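Local coordinates for YfdX protein (Salmonella enterica I, PDB 6A07) that is of uncertain function but belongs to the YfdX family and assembles as a tetramer of mixed helical and beta subunits, at residues A[85-90]-A[125-130]. Sequence-based numbering, arbitrary orientation.
Sequences ITVAED and VSVIEN
Thr86 pairs with Ile128 and Ala88 with Ser126 as hydrogen-bonded pairs, joining 85-89 and 125-130 as antiparallel neighbours whose axes approach to 4.6 Å. Their parent strands, 77-89 and 125-135, belong to a three-stranded antiparallel sheet, and the chain between them forms helices 94-109 and 113-122. Thr86 N donates to Ile128 O and Ile128 N returns a bond to Thr86 O, each at 2.8 Å. Ile85, Val87, Val125 and Val127 share one face with Glu89 and Glu129. There Val125 CG1 lies 3.8 Å from Val87 CB, and Ile85 CG2 reaches Val127 CG1 at 3.9 Å. Helix 113-122 packs on the valines, Leu120 on Val125 and Val127 and Ile117 on Val127, while Phe33 of the third subunit touches Ile85. Thr86, Ala88, Ser126 and Ile128 occupy the other face, against the second subunit, where Ser126 OG is hydrogen-bonded to Gln138 NE2. Ser126 OG also lies 3.2 Å from Ala88 CB. Asn130 ND2 is hydrogen-bonded to Ser84 OG, and Asn130 OD1 to Ser173 OG. Thr86 OG1 lies anti to its own carbonyl carbon (chi1 -63°), and this hydroxyl accepts a bond from Asn130 ND2 at 2.9 Å, close to the Asn130 amide plane; a water links it to Asn130 OD1.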
ATOM      1  N   ILE A  85      -0.619  -1.330  14.474  1.00 12.02           N
ATOM      2  CA  ILE A  85       0.117  -0.260  15.135  1.00 11.56           C
ATOM      3  C   ILE A  85       1.169   0.293  14.186  1.00 10.79           C
ATOM      4  O   ILE A  85       1.853  -0.468  13.494  1.00 13.29           O
ATOM      5  CB  ILE A  85       0.798  -0.760  16.429  1.00 12.85           C
ATOM      6  CG1 ILE A  85      -0.255  -1.257  17.424  1.00 14.78           C
ATOM      7  CG2 ILE A  85       1.704   0.315  17.046  1.00 16.76           C
ATOM      8  CD1 ILE A  85      -1.150  -0.175  17.921  1.00 14.28           C
ATOM      9  N   THR A  86       1.290   1.618  14.152  1.00 11.15           N
ATOM     10  CA  THR A  86       2.470   2.295  13.621  1.00 11.09           C
ATOM     11  C   THR A  86       3.200   3.021  14.741  1.00 12.89           C
ATOM     12  O   THR A  86       2.594   3.809  15.477  1.00 13.86           O
ATOM     13  CB  THR A  86       2.086   3.295  12.535  1.00 13.01           C
ATOM     14  OG1 THR A  86       1.497   2.585  11.453  1.00 13.65           O
ATOM     15  CG2 THR A  86       3.325   4.064  12.030  1.00 13.14           C
ATOM     16  N   VAL A  87       4.505   2.781  14.869  1.00 13.56           N
ATOM     17  CA  VAL A  87       5.311   3.539  15.819  1.00 14.68           C
ATOM     18  C   VAL A  87       6.162   4.548  15.059  1.00 17.48           C
ATOM     19  O   VAL A  87       6.549   4.333  13.902  1.00 21.38           O
ATOM     20  CB  VAL A  87       6.199   2.643  16.711  1.00 18.23           C
ATOM     21  CG1 VAL A  87       5.329   1.768  17.596  1.00 15.78           C
ATOM     22  CG2 VAL A  87       7.160   1.810  15.858  1.00 22.39           C
ATOM     23  N   ALA A  88       6.417   5.680  15.709  1.00 14.58           N
ATOM     24  CA  ALA A  88       7.351   6.686  15.212  1.00 17.66           C
ATOM     25  C   ALA A  88       8.394   6.946  16.285  1.00 17.75           C
ATOM     26  O   ALA A  88       8.071   7.465  17.359  1.00 20.39           O
ATOM     27  CB  ALA A  88       6.623   7.980  14.845  1.00 17.13           C
ATOM     28  N   GLU A  89       9.648   6.615  15.988  1.00 18.35           N
ATOM     29  CA  GLU A  89      10.729   6.650  16.970  1.00 19.96           C
ATOM     30  C   GLU A  89      11.600   7.888  16.765  1.00 21.19           C
ATOM     31  O   GLU A  89      12.277   8.014  15.740  1.00 23.75           O
ATOM     32  CB  GLU A  89      11.574   5.384  16.877  1.00 22.80           C
ATOM     33  CG  GLU A  89      10.807   4.109  17.173  1.00 19.06           C
ATOM     34  CD  GLU A  89      11.730   2.952  17.489  1.00 27.90           C
ATOM     35  OE1 GLU A  89      12.882   3.207  17.899  1.00 35.89           O
ATOM     36  OE2 GLU A  89      11.309   1.791  17.329  1.00 27.38           O
ATOM     37  N   ASP A  90      11.580   8.790  17.744  1.00 19.44           N
ATOM     38  CA  ASP A  90      12.529   9.899  17.801  1.00 21.84           C
ATOM     39  C   ASP A  90      13.938   9.371  18.048  1.00 23.86           C
ATOM     40  O   ASP A  90      14.135   8.291  18.608  1.00 25.02           O
ATOM     41  CB  ASP A  90      12.166  10.856  18.933  1.00 21.47           C
ATOM     42  CG  ASP A  90      11.103  11.856  18.550  1.00 28.37           C
ATOM     43  OD1 ASP A  90      10.473  11.696  17.484  1.00 33.46           O
ATOM     44  OD2 ASP A  90      10.894  12.812  19.329  1.00 41.11           O
ATOM     45  N   VAL A 125       8.860   7.506  21.436  1.00 17.37           N
ATOM     46  CA  VAL A 125       8.066   6.677  20.533  1.00 18.57           C
ATOM     47  C   VAL A 125       6.611   7.124  20.614  1.00 17.99           C
ATOM     48  O   VAL A 125       5.990   7.036  21.679  1.00 19.48           O
ATOM     49  CB  VAL A 125       8.195   5.189  20.892  1.00 17.71           C
ATOM     50  CG1 VAL A 125       7.358   4.330  19.954  1.00 15.39           C
ATOM     51  CG2 VAL A 125       9.663   4.763  20.867  1.00 19.97           C
ATOM     52  N   SER A 126       6.062   7.588  19.493  1.00 16.49           N
ATOM     53  CA  SER A 126       4.628   7.830  19.398  1.00 15.18           C
ATOM     54  C   SER A 126       3.942   6.614  18.775  1.00 14.43           C
ATOM     55  O   SER A 126       4.542   5.871  17.992  1.00 17.04           O
ATOM     56  CB  SER A 126       4.328   9.088  18.580  1.00 21.43           C
ATOM     57  OG  SER A 126       4.688   8.900  17.228  1.00 23.15           O
ATOM     58  N   VAL A 127       2.676   6.420  19.129  1.00 15.50           N
ATOM     59  CA  VAL A 127       1.909   5.246  18.704  1.00 14.46           C
ATOM     60  C   VAL A 127       0.671   5.718  17.954  1.00 14.40           C
ATOM     61  O   VAL A 127      -0.074   6.574  18.443  1.00 14.72           O
ATOM     62  CB  VAL A 127       1.506   4.353  19.894  1.00 14.42           C
ATOM     63  CG1 VAL A 127       0.620   3.207  19.423  1.00 18.64           C
ATOM     64  CG2 VAL A 127       2.737   3.805  20.593  1.00 18.52           C
ATOM     65  N   ILE A 128       0.455   5.153  16.769  1.00 12.37           N
ATOM     66  CA  ILE A 128      -0.745   5.374  15.973  1.00 12.61           C
ATOM     67  C   ILE A 128      -1.433   4.035  15.780  1.00 12.55           C
ATOM     68  O   ILE A 128      -0.776   3.029  15.491  1.00 13.84           O
ATOM     69  CB  ILE A 128      -0.396   6.014  14.608  1.00 11.83           C
ATOM     70  CG1 ILE A 128       0.081   7.454  14.784  1.00 17.37           C
ATOM     71  CG2 ILE A 128      -1.573   5.926  13.632  1.00 13.89           C
ATOM     72  CD1 ILE A 128      -1.020   8.408  15.107  1.00 21.08           C
ATOM     73  N   GLU A 129      -2.752   4.016  15.939  1.00 10.68           N
ATOM     74  CA  GLU A 129      -3.542   2.816  15.704  1.00 10.79           C
ATOM     75  C   GLU A 129      -4.225   2.918  14.345  1.00  9.36           C
ATOM     76  O   GLU A 129      -4.926   3.898  14.075  1.00 12.69           O
ATOM     77  CB  GLU A 129      -4.589   2.603  16.801  1.00 12.89           C
ATOM     78  CG  GLU A 129      -5.388   1.331  16.603  1.00 11.43           C
ATOM     79  CD  GLU A 129      -6.471   1.132  17.631  1.00 13.81           C
ATOM     80  OE1 GLU A 129      -7.119   2.118  18.060  1.00 18.80           O
ATOM     81  OE2 GLU A 129      -6.687  -0.036  17.975  1.00 14.50           O
ATOM     82  N   ASN A 130      -4.016   1.907  13.497  1.00  9.17           N
ATOM     83  CA  ASN A 130      -4.588   1.878  12.150  1.00 11.53           C
ATOM     84  C   ASN A 130      -5.766   0.923  12.149  1.00 10.28           C
ATOM     85  O   ASN A 130      -5.582  -0.291  12.263  1.00 12.68           O
ATOM     86  CB  ASN A 130      -3.562   1.428  11.116  1.00 11.37           C
ATOM     87  CG  ASN A 130      -2.269   2.172  11.226  1.00 10.89           C
ATOM     88  OD1 ASN A 130      -2.207   3.366  10.985  1.00 12.08           O
ATOM     89  ND2 ASN A 130      -1.203   1.449  11.586  1.00 12.61           N
TER
HETATM   90  O   HOH W   1       0.040   4.789  10.227  1.00 17.40           O
HETATM   91  O   HOH W   2       3.291   7.000  15.608  1.00 18.93           O